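Local structure of ALBA-Domain Protein (Trypanosoma brucei, 7DL8) at residues R9-V14 / D35-V40; S13-Y18 / S43-A48; T71-V76 / V85-I90. The protein probably binds RNA, as a small protein built around an Alba domain. One frame throughout, in Å; residues are numbered along the deposited sequence.

Contact 1 (R9-V14 / D35-V40); sequences RPRNSV and DGEKEV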
loop_
_atom_site.group_PDB
_atom_site.type_symbol
_atom_site.label_atom_id
_atom_site.label_comp_id
_atom_site.label_asym_id
_atom_site.label_seq_id
_atom_site.Cartn_x
_atom_site.Cartn_y
_atom_site.Cartn_z
ATOM N N ARG A 9 16.292 18.730 -0.543
ATOM C CA ARG A 9 16.994 17.518 -0.926
ATOM C C ARG A 9 17.887 17.786 -2.132
ATOM O O ARG A 9 17.597 18.676 -2.936
ATOM C CB ARG A 9 16.016 16.382 -1.254
ATOM C CG ARG A 9 15.941 15.316 -0.173
ATOM C CD ARG A 9 14.860 14.284 -0.454
ATOM N NE ARG A 9 13.783 14.820 -1.281
ATOM C CZ ARG A 9 12.638 15.295 -0.801
ATOM N NH1 ARG A 9 12.416 15.303 0.507
ATOM N NH2 ARG A 9 11.714 15.761 -1.629
ATOM N N PRO A 10 18.985 17.044 -2.276
ATOM C CA PRO A 10 19.865 17.241 -3.434
ATOM C C PRO A 10 19.146 16.940 -4.741
ATOM O O PRO A 10 18.068 16.344 -4.777
ATOM C CB PRO A 10 21.014 16.258 -3.181
ATOM C CG PRO A 10 20.988 16.015 -1.705
ATOM C CD PRO A 10 19.540 16.070 -1.321
ATOM N N ARG A 11 19.772 17.374 -5.838
ATOM C CA ARG A 11 19.161 17.206 -7.153
ATOM C C ARG A 11 19.033 15.733 -7.523
ATOM O O ARG A 11 18.049 15.327 -8.151
ATOM C CB ARG A 11 19.970 17.953 -8.214
ATOM C CG ARG A 11 19.371 17.865 -9.611
ATOM C CD ARG A 11 20.354 18.314 -10.679
ATOM N NE ARG A 11 19.808 18.139 -12.024
ATOM C CZ ARG A 11 20.368 17.390 -12.968
ATOM N NH1 ARG A 11 21.498 16.741 -12.723
ATOM N NH2 ARG A 11 19.797 17.290 -14.162
ATOM N N ASN A 12 20.016 14.915 -7.139
ATOM C CA ASN A 12 20.029 13.499 -7.484
ATOM C C ASN A 12 19.325 12.633 -6.446
ATOM O O ASN A 12 19.675 11.456 -6.284
ATOM C CB ASN A 12 21.467 13.019 -7.689
ATOM C CG ASN A 12 22.321 13.195 -6.451
ATOM O OD1 ASN A 12 21.944 13.902 -5.516
ATOM N ND2 ASN A 12 23.477 12.544 -6.433
ATOM N N SER A 13 18.342 13.185 -5.740
ATOM C CA SER A 13 17.563 12.441 -4.759
ATOM C C SER A 13 16.097 12.541 -5.148
ATOM O O SER A 13 15.530 13.638 -5.169
ATOM C CB SER A 13 17.794 12.978 -3.346
ATOM O OG SER A 13 16.718 12.641 -2.488
ATOM N N VAL A 14 15.489 11.397 -5.446
ATOM C CA VAL A 14 14.092 11.311 -5.854
ATOM C C VAL A 14 13.304 10.723 -4.693
ATOM O O VAL A 14 13.570 9.596 -4.260
ATOM C CB VAL A 14 13.923 10.465 -7.126
ATOM C CG1 VAL A 14 12.457 10.394 -7.529
ATOM C CG2 VAL A 14 14.769 11.031 -8.254
ATOM N N ASP A 35 21.542 13.003 -17.576
ATOM C CA ASP A 35 22.025 14.381 -17.513
ATOM C C ASP A 35 23.163 14.552 -16.508
ATOM O O ASP A 35 23.202 15.536 -15.763
ATOM C CB ASP A 35 20.871 15.326 -17.189
ATOM C CG ASP A 35 21.225 16.786 -17.418
ATOM O OD1 ASP A 35 22.207 17.055 -18.141
ATOM O OD2 ASP A 35 20.521 17.662 -16.874
ATOM N N GLY A 36 24.101 13.606 -16.449
ATOM C CA GLY A 36 25.344 13.793 -15.734
ATOM C C GLY A 36 25.439 13.094 -14.390
ATOM O O GLY A 36 26.550 12.751 -13.966
ATOM N N GLU A 37 24.316 12.885 -13.705
ATOM C CA GLU A 37 24.364 12.335 -12.355
ATOM C C GLU A 37 24.905 10.911 -12.374
ATOM O O GLU A 37 24.449 10.069 -13.154
ATOM C CB GLU A 37 22.976 12.359 -11.715
ATOM C CG GLU A 37 22.357 13.744 -11.599
ATOM C CD GLU A 37 23.017 14.603 -10.538
ATOM O OE1 GLU A 37 23.829 14.073 -9.751
ATOM O OE2 GLU A 37 22.717 15.814 -10.489
ATOM N N LYS A 38 25.887 10.646 -11.510
ATOM C CA LYS A 38 26.454 9.306 -11.411
ATOM C C LYS A 38 25.544 8.354 -10.646
ATOM O O LYS A 38 25.524 7.154 -10.944
ATOM C CB LYS A 38 27.830 9.366 -10.745
ATOM N N GLU A 39 24.797 8.856 -9.665
ATOM C CA GLU A 39 23.924 8.016 -8.863
ATOM C C GLU A 39 22.685 8.807 -8.467
ATOM O O GLU A 39 22.740 10.027 -8.291
ATOM C CB GLU A 39 24.640 7.482 -7.614
ATOM C CG GLU A 39 25.032 8.551 -6.609
ATOM C CD GLU A 39 26.157 8.106 -5.695
ATOM O OE1 GLU A 39 26.613 6.952 -5.831
ATOM O OE2 GLU A 39 26.583 8.909 -4.839
ATOM N N VAL A 40 21.564 8.100 -8.351
ATOM C CA VAL A 40 20.297 8.676 -7.917
ATOM C C VAL A 40 19.855 7.952 -6.652
ATOM O O VAL A 40 19.892 6.718 -6.591
ATOM C CB VAL A 40 19.221 8.579 -9.013
ATOM C CG1 VAL A 40 17.863 8.993 -8.466
ATOM C CG2 VAL A 40 19.603 9.438 -10.209
#
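Arg-11 reaches from the loop ahead of strand 13-16 to two carboxylates of the turn that follows helix 22-34. Its NH1 donates to OE2 of Glu-37 at 2.7 Å, meeting the lone pair that faces away from the other carboxylate oxygen, and the acceptor sits at the guanidinium edge, tilted a little out of its plane. NH2 makes the second salt bridge, 2.8 Å to OD2 of Asp-35, but the N-H is badly aimed (117°) and the bond is weak; here the carboxylate plane stands almost perpendicular to the guanidinium. The arginine chain, extended from CG to NE, spans the gap, while Glu-37 folds back at its second torsion (chi2 -72°) to offer its carboxylate. The two carboxylates would be expected to favour the charged form of Arg-11, and the arginine in turn to offset the repulsion between them.

Glu-37 also leans on Asn-12, its OE1 lying 3.3 Å from CB of Asn-12. The amide of Asn-12 turns to the strand: ND2 donates a weak bond of 3.2 Å to the backbone O of Glu-39, and the main-chain O of Asn-12 receives a CA-H...O contact from Val-40. The carboxylate of Glu-39 has its own partner, the hydroxyl of Tyr-41. Further in, CG2 of Val-14 packs against CG1 of Val-40 at 3.7 Å, beneath helix 22-34, where Phe-25 and Ile-28 touch Val-14 and Leu-33 touches Val-40.

A type I turn from Pro-10 to Ser-13 leads the first segment into its strand. The whole forms one end of a beta-alpha-beta unit, in which parallel strands 13-16 and 39-45 are joined through helix 22-34 in the Alba domain.

Contact 2 (S13-Y18 / S43-A48); sequences SVRVGY and SALGGA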
loop_
_atom_site.group_PDB
_atom_site.type_symbol
_atom_site.label_atom_id
_atom_site.label_comp_id
_atom_site.label_asym_id
_atom_site.label_seq_id
_atom_site.Cartn_x
_atom_site.Cartn_y
_atom_site.Cartn_z
ATOM N N SER A 13 18.342 13.185 -5.740
ATOM C CA SER A 13 17.563 12.441 -4.759
ATOM C C SER A 13 16.097 12.541 -5.148
ATOM O O SER A 13 15.530 13.638 -5.169
ATOM C CB SER A 13 17.794 12.978 -3.346
ATOM O OG SER A 13 16.718 12.641 -2.488
ATOM N N VAL A 14 15.489 11.397 -5.446
ATOM C CA VAL A 14 14.092 11.311 -5.854
ATOM C C VAL A 14 13.304 10.723 -4.693
ATOM O O VAL A 14 13.570 9.596 -4.260
ATOM C CB VAL A 14 13.923 10.465 -7.126
ATOM C CG1 VAL A 14 12.457 10.394 -7.529
ATOM C CG2 VAL A 14 14.769 11.031 -8.254
ATOM N N ARG A 15 12.333 11.483 -4.195
ATOM C CA ARG A 15 11.497 11.056 -3.079
ATOM C C ARG A 15 10.197 10.498 -3.644
ATOM O O ARG A 15 9.393 11.240 -4.220
ATOM C CB ARG A 15 11.234 12.219 -2.124
ATOM C CG ARG A 15 10.046 12.010 -1.189
ATOM C CD ARG A 15 10.321 10.911 -0.178
ATOM N NE ARG A 15 10.893 11.442 1.056
ATOM C CZ ARG A 15 12.155 11.260 1.428
ATOM N NH1 ARG A 15 12.596 11.776 2.566
ATOM N NH2 ARG A 15 12.976 10.564 0.658
ATOM N N VAL A 16 10.000 9.193 -3.491
ATOM C CA VAL A 16 8.790 8.543 -3.981
ATOM C C VAL A 16 7.679 8.769 -2.966
ATOM O O VAL A 16 7.849 8.510 -1.769
ATOM C CB VAL A 16 9.033 7.047 -4.230
ATOM C CG1 VAL A 16 7.747 6.374 -4.684
ATOM C CG2 VAL A 16 10.129 6.859 -5.265
ATOM N N GLY A 17 6.541 9.250 -3.444
ATOM C CA GLY A 17 5.458 9.634 -2.572
ATOM C C GLY A 17 4.161 9.735 -3.337
ATOM O O GLY A 17 4.057 9.304 -4.488
ATOM N N TYR A 18 3.166 10.323 -2.678
ATOM C CA TYR A 18 1.829 10.405 -3.243
ATOM C C TYR A 18 1.670 11.602 -4.166
ATOM O O TYR A 18 0.689 11.660 -4.915
ATOM C CB TYR A 18 0.800 10.526 -2.118
ATOM C CG TYR A 18 0.876 11.874 -1.429
ATOM C CD1 TYR A 18 1.931 12.181 -0.577
ATOM C CD2 TYR A 18 -0.085 12.851 -1.655
ATOM C CE1 TYR A 18 2.021 13.413 0.041
ATOM C CE2 TYR A 18 -0.004 14.091 -1.040
ATOM C CZ TYR A 18 1.049 14.362 -0.189
ATOM O OH TYR A 18 1.138 15.589 0.429
ATOM N N SER A 43 14.216 7.118 -2.504
ATOM C CA SER A 43 13.823 6.935 -1.115
ATOM C C SER A 43 12.320 7.133 -0.956
ATOM O O SER A 43 11.655 7.726 -1.810
ATOM C CB SER A 43 14.584 7.898 -0.192
ATOM O OG SER A 43 14.411 9.241 -0.606
ATOM N N ALA A 44 11.794 6.641 0.165
ATOM C CA ALA A 44 10.380 6.798 0.488
ATOM C C ALA A 44 10.178 6.576 1.980
ATOM O O ALA A 44 11.026 5.996 2.663
ATOM C CB ALA A 44 9.505 5.835 -0.321
ATOM N N LEU A 45 9.034 7.041 2.475
ATOM C CA LEU A 45 8.698 6.978 3.890
ATOM C C LEU A 45 7.487 6.084 4.121
ATOM O O LEU A 45 6.530 6.110 3.344
ATOM C CB LEU A 45 8.389 8.372 4.443
ATOM C CG LEU A 45 9.424 9.486 4.323
ATOM C CD1 LEU A 45 8.846 10.747 4.941
ATOM C CD2 LEU A 45 10.738 9.120 4.990
ATOM N N GLY A 46 7.537 5.312 5.202
ATOM C CA GLY A 46 6.407 4.538 5.683
ATOM C C GLY A 46 5.710 3.675 4.652
ATOM O O GLY A 46 6.305 2.750 4.088
ATOM N N GLY A 47 4.431 3.966 4.407
ATOM C CA GLY A 47 3.630 3.179 3.489
ATOM C C GLY A 47 4.036 3.297 2.038
ATOM O O GLY A 47 3.562 2.502 1.219
ATOM N N ALA A 48 4.881 4.266 1.698
ATOM C CA ALA A 48 5.380 4.431 0.340
ATOM C C ALA A 48 6.676 3.671 0.088
ATOM O O ALA A 48 7.205 3.729 -1.027
ATOM C CB ALA A 48 5.585 5.917 0.026
HETATM O O HOH W 1 7.288 9.218 0.976
#
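Arg-15 lies over the neighbouring strand at Ser-43 and Leu-45. Its CB rises on the same side of the sheet as that of Ser-43, its parallel bridge partner, and CG stands opposite the backbone N (chi1 162°). Bends at the next two torsions then carry the chain across strand 43-45. CD passes 3.8 Å from the carbonyl O of Ser-43, and NE comes to 4.1 Å from CG of Leu-45. At the end, CD2 of Leu-45 covers one face of the guanidinium, 4.0 Å from NH1, while NH2 is directed to the Ser-43 side chain. The modelled separation there is implausibly short, making the detail of that polar approach doubtful.

Beneath the arginine the backbones are joined in parallel fashion. Ser-43 N donates to Val-14 O at 3.1 Å, and Val-16 N to Ser-43 O at 2.8 Å; both bonds are nearly straight, so Ser-43 is held through both its N-H and its carbonyl. One residue on, the strands separate, their axes lying at 33°, and a water fills in for a direct bond: it donates to Val-16 O and accepts from Leu-45 N, at 2.9 and 3.2 Å respectively.

On the other side of the sheet, CB of Val-16 meets CB of Ala-44 at 4.1 Å. Ala-52 of helix 49-61 touches both residues, and Phe-25 of helix 22-34 also covers Val-16. CB of Ala-48, in the short 3-10 turn after the strand, lies near Val-16 O.

The chemistry is thus two-sided: small apolar groups seat the helices on one face of the sheet, whereas on the other an arginine lies along its neighbour strand with a leucine methyl over its guanidinium, and water completes the backbone pairing where the strands diverge.

Contact 3 (T71-V76 / V85-I90); sequences TTSRQV and VDKIEI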
loop_
_atom_site.group_PDB
_atom_site.type_symbol
_atom_site.label_atom_id
_atom_site.label_comp_id
_atom_site.label_asym_id
_atom_site.label_seq_id
_atom_site.Cartn_x
_atom_site.Cartn_y
_atom_site.Cartn_z
ATOM N N THR A 71 19.600 0.979 2.112
ATOM C CA THR A 71 19.651 1.167 3.555
ATOM C C THR A 71 18.271 1.531 4.080
ATOM O O THR A 71 17.466 2.155 3.383
ATOM C CB THR A 71 20.655 2.262 3.963
ATOM O OG1 THR A 71 20.168 3.544 3.543
ATOM C CG2 THR A 71 22.020 2.008 3.341
ATOM N N THR A 72 18.006 1.127 5.320
ATOM C CA THR A 72 16.794 1.498 6.032
ATOM C C THR A 72 17.159 2.315 7.264
ATOM O O THR A 72 18.229 2.133 7.853
ATOM C CB THR A 72 15.980 0.263 6.445
ATOM O OG1 THR A 72 16.758 -0.553 7.329
ATOM C CG2 THR A 72 15.590 -0.551 5.219
ATOM N N SER A 73 16.260 3.216 7.650
ATOM C CA SER A 73 16.490 4.088 8.794
ATOM C C SER A 73 15.149 4.455 9.412
ATOM O O SER A 73 14.084 4.127 8.880
ATOM C CB SER A 73 17.270 5.344 8.389
ATOM O OG SER A 73 16.423 6.294 7.767
ATOM N N ARG A 74 15.210 5.145 10.552
ATOM C CA ARG A 74 14.017 5.554 11.284
ATOM C C ARG A 74 14.154 7.009 11.704
ATOM O O ARG A 74 15.134 7.382 12.357
ATOM C CB ARG A 74 13.802 4.665 12.513
ATOM C CG ARG A 74 12.447 4.833 13.175
ATOM C CD ARG A 74 12.178 3.705 14.155
ATOM N NE ARG A 74 11.089 2.845 13.703
ATOM C CZ ARG A 74 10.488 1.937 14.464
ATOM N NH1 ARG A 74 10.871 1.765 15.722
ATOM N NH2 ARG A 74 9.506 1.200 13.967
ATOM N N GLN A 75 13.174 7.825 11.322
ATOM C CA GLN A 75 13.092 9.233 11.686
ATOM C C GLN A 75 11.771 9.506 12.397
ATOM O O GLN A 75 10.873 8.662 12.440
ATOM C CB GLN A 75 13.237 10.136 10.455
ATOM C CG GLN A 75 12.271 9.816 9.328
ATOM C CD GLN A 75 12.496 10.688 8.108
ATOM O OE1 GLN A 75 11.679 11.553 7.790
ATOM N NE2 GLN A 75 13.609 10.466 7.420
ATOM N N VAL A 76 11.664 10.703 12.966
ATOM C CA VAL A 76 10.463 11.114 13.677
ATOM C C VAL A 76 9.530 11.818 12.696
ATOM O O VAL A 76 9.949 12.307 11.645
ATOM C CB VAL A 76 10.806 12.019 14.881
ATOM C CG1 VAL A 76 9.632 12.115 15.848
ATOM C CG2 VAL A 76 12.045 11.501 15.595
ATOM N N VAL A 85 8.811 7.179 11.946
ATOM C CA VAL A 85 8.619 7.001 10.511
ATOM C C VAL A 85 9.834 6.267 9.963
ATOM O O VAL A 85 10.969 6.733 10.119
ATOM C CB VAL A 85 8.414 8.342 9.788
ATOM C CG1 VAL A 85 8.237 8.117 8.295
ATOM C CG2 VAL A 85 7.217 9.080 10.367
ATOM N N ASP A 86 9.597 5.127 9.322
ATOM C CA ASP A 86 10.668 4.344 8.724
ATOM C C ASP A 86 10.894 4.765 7.278
ATOM O O ASP A 86 9.982 5.236 6.594
ATOM C CB ASP A 86 10.351 2.852 8.799
ATOM C CG ASP A 86 10.360 2.331 10.221
ATOM O OD1 ASP A 86 11.283 2.691 10.982
ATOM O OD2 ASP A 86 9.437 1.575 10.583
ATOM N N LYS A 87 12.131 4.588 6.818
ATOM C CA LYS A 87 12.562 5.098 5.525
ATOM C C LYS A 87 13.478 4.098 4.835
ATOM O O LYS A 87 14.331 3.481 5.477
ATOM C CB LYS A 87 13.275 6.445 5.702
ATOM C CG LYS A 87 14.107 6.902 4.521
ATOM C CD LYS A 87 14.798 8.215 4.845
ATOM C CE LYS A 87 15.670 8.688 3.697
ATOM N NZ LYS A 87 16.552 9.817 4.109
ATOM N N ILE A 88 13.293 3.943 3.526
ATOM C CA ILE A 88 14.181 3.147 2.688
ATOM C C ILE A 88 14.888 4.088 1.723
ATOM O O ILE A 88 14.361 5.147 1.364
ATOM C CB ILE A 88 13.422 2.036 1.928
ATOM C CG1 ILE A 88 14.390 0.956 1.437
ATOM C CG2 ILE A 88 12.632 2.613 0.761
ATOM C CD1 ILE A 88 13.703 -0.253 0.837
ATOM N N GLU A 89 16.103 3.715 1.324
ATOM C CA GLU A 89 16.895 4.514 0.392
ATOM C C GLU A 89 17.672 3.573 -0.519
ATOM O O GLU A 89 18.544 2.834 -0.051
ATOM C CB GLU A 89 17.842 5.462 1.128
ATOM C CG GLU A 89 18.635 6.370 0.202
ATOM C CD GLU A 89 19.576 7.293 0.950
ATOM O OE1 GLU A 89 20.650 6.825 1.384
ATOM O OE2 GLU A 89 19.241 8.487 1.102
ATOM N N ILE A 90 17.352 3.597 -1.810
ATOM C CA ILE A 90 18.011 2.769 -2.813
ATOM C C ILE A 90 18.874 3.664 -3.689
ATOM O O ILE A 90 18.387 4.653 -4.250
ATOM C CB ILE A 90 16.989 1.991 -3.662
ATOM C CG1 ILE A 90 16.099 1.129 -2.765
ATOM C CG2 ILE A 90 17.700 1.135 -4.701
ATOM C CD1 ILE A 90 14.629 1.196 -3.118
#
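Thr-71 and Glu-89, Ser-73 and Lys-87, and Gln-75 and Val-85 are the hydrogen-bonded pairs of an antiparallel hairpin, each joined by two backbone bonds. Those of the last pair are short and straight: Gln-75 N donates to Val-85 O at 2.7 Å and Val-85 N to Gln-75 O at 2.6 Å. The bond from Lys-87 N to Ser-73 O is less direct, its donor lying 31° from the carbonyl plane. At the intervening non-hydrogen-bonded positions CA-H...O contacts add to the pairing, the shortest being Thr-72 CA to Lys-87 O at 3.2 Å.

The charged contact is between Arg-74 and Asp-86, which lie alongside one another and point the same way. NE of Arg-74 donates to OD1 of Asp-86 at 2.7 Å, meeting it on the syn side and somewhat out of the carboxylate plane. The two planes are only 9° apart, and OD2 of Asp-86 sits at the guanidinium edge beside NH2, in a weak and less certain second bond. A bend at the third torsion (chi3 -113°) turns NE toward the acid.

Packing differs on the two faces. With Arg-74 and Asp-86 lie Thr-72 and Ile-88; a fourth subunit covers this side, its Glu-57 bonding the hydroxyl of Thr-72, and Ile-88 of the fourth subunit packs on Ile-88 of this chain. On the opposite face the extended chain of Lys-87 runs past Ser-73, and its CD lies 3.6 Å from NE2 of Gln-75, while CB of Glu-89 approaches OG1 of Thr-71 at 3.9 Å.

The charge of Asp-86, buried in the assembly, is probably offset in part by Arg-74, with Glu-57 of the fourth subunit beside both; the face carrying this pair, Thr-72 and Ile-88 is a subunit interface.

The three contacts follow the four-stranded sheet from one edge to the other. Contacts 1 and 2 share Ser-13 and Val-14 and use the same two parallel strands, with centres about 15 Å apart; Arg-9 of the first also packs against Arg-15 of the second. Contact 3 adds the hairpin. Its strand 84-94 lies directly beside strand 39-45, and probable hydrogen bonds from Gly-46 N to Asp-86 O (2.8 Å) and from Ile-88 N to Ala-44 O (3.2 Å) join it to contact 2, about 10 Å away between centres. Contacts 1 and 3, with centres about 18 Å apart, do not touch.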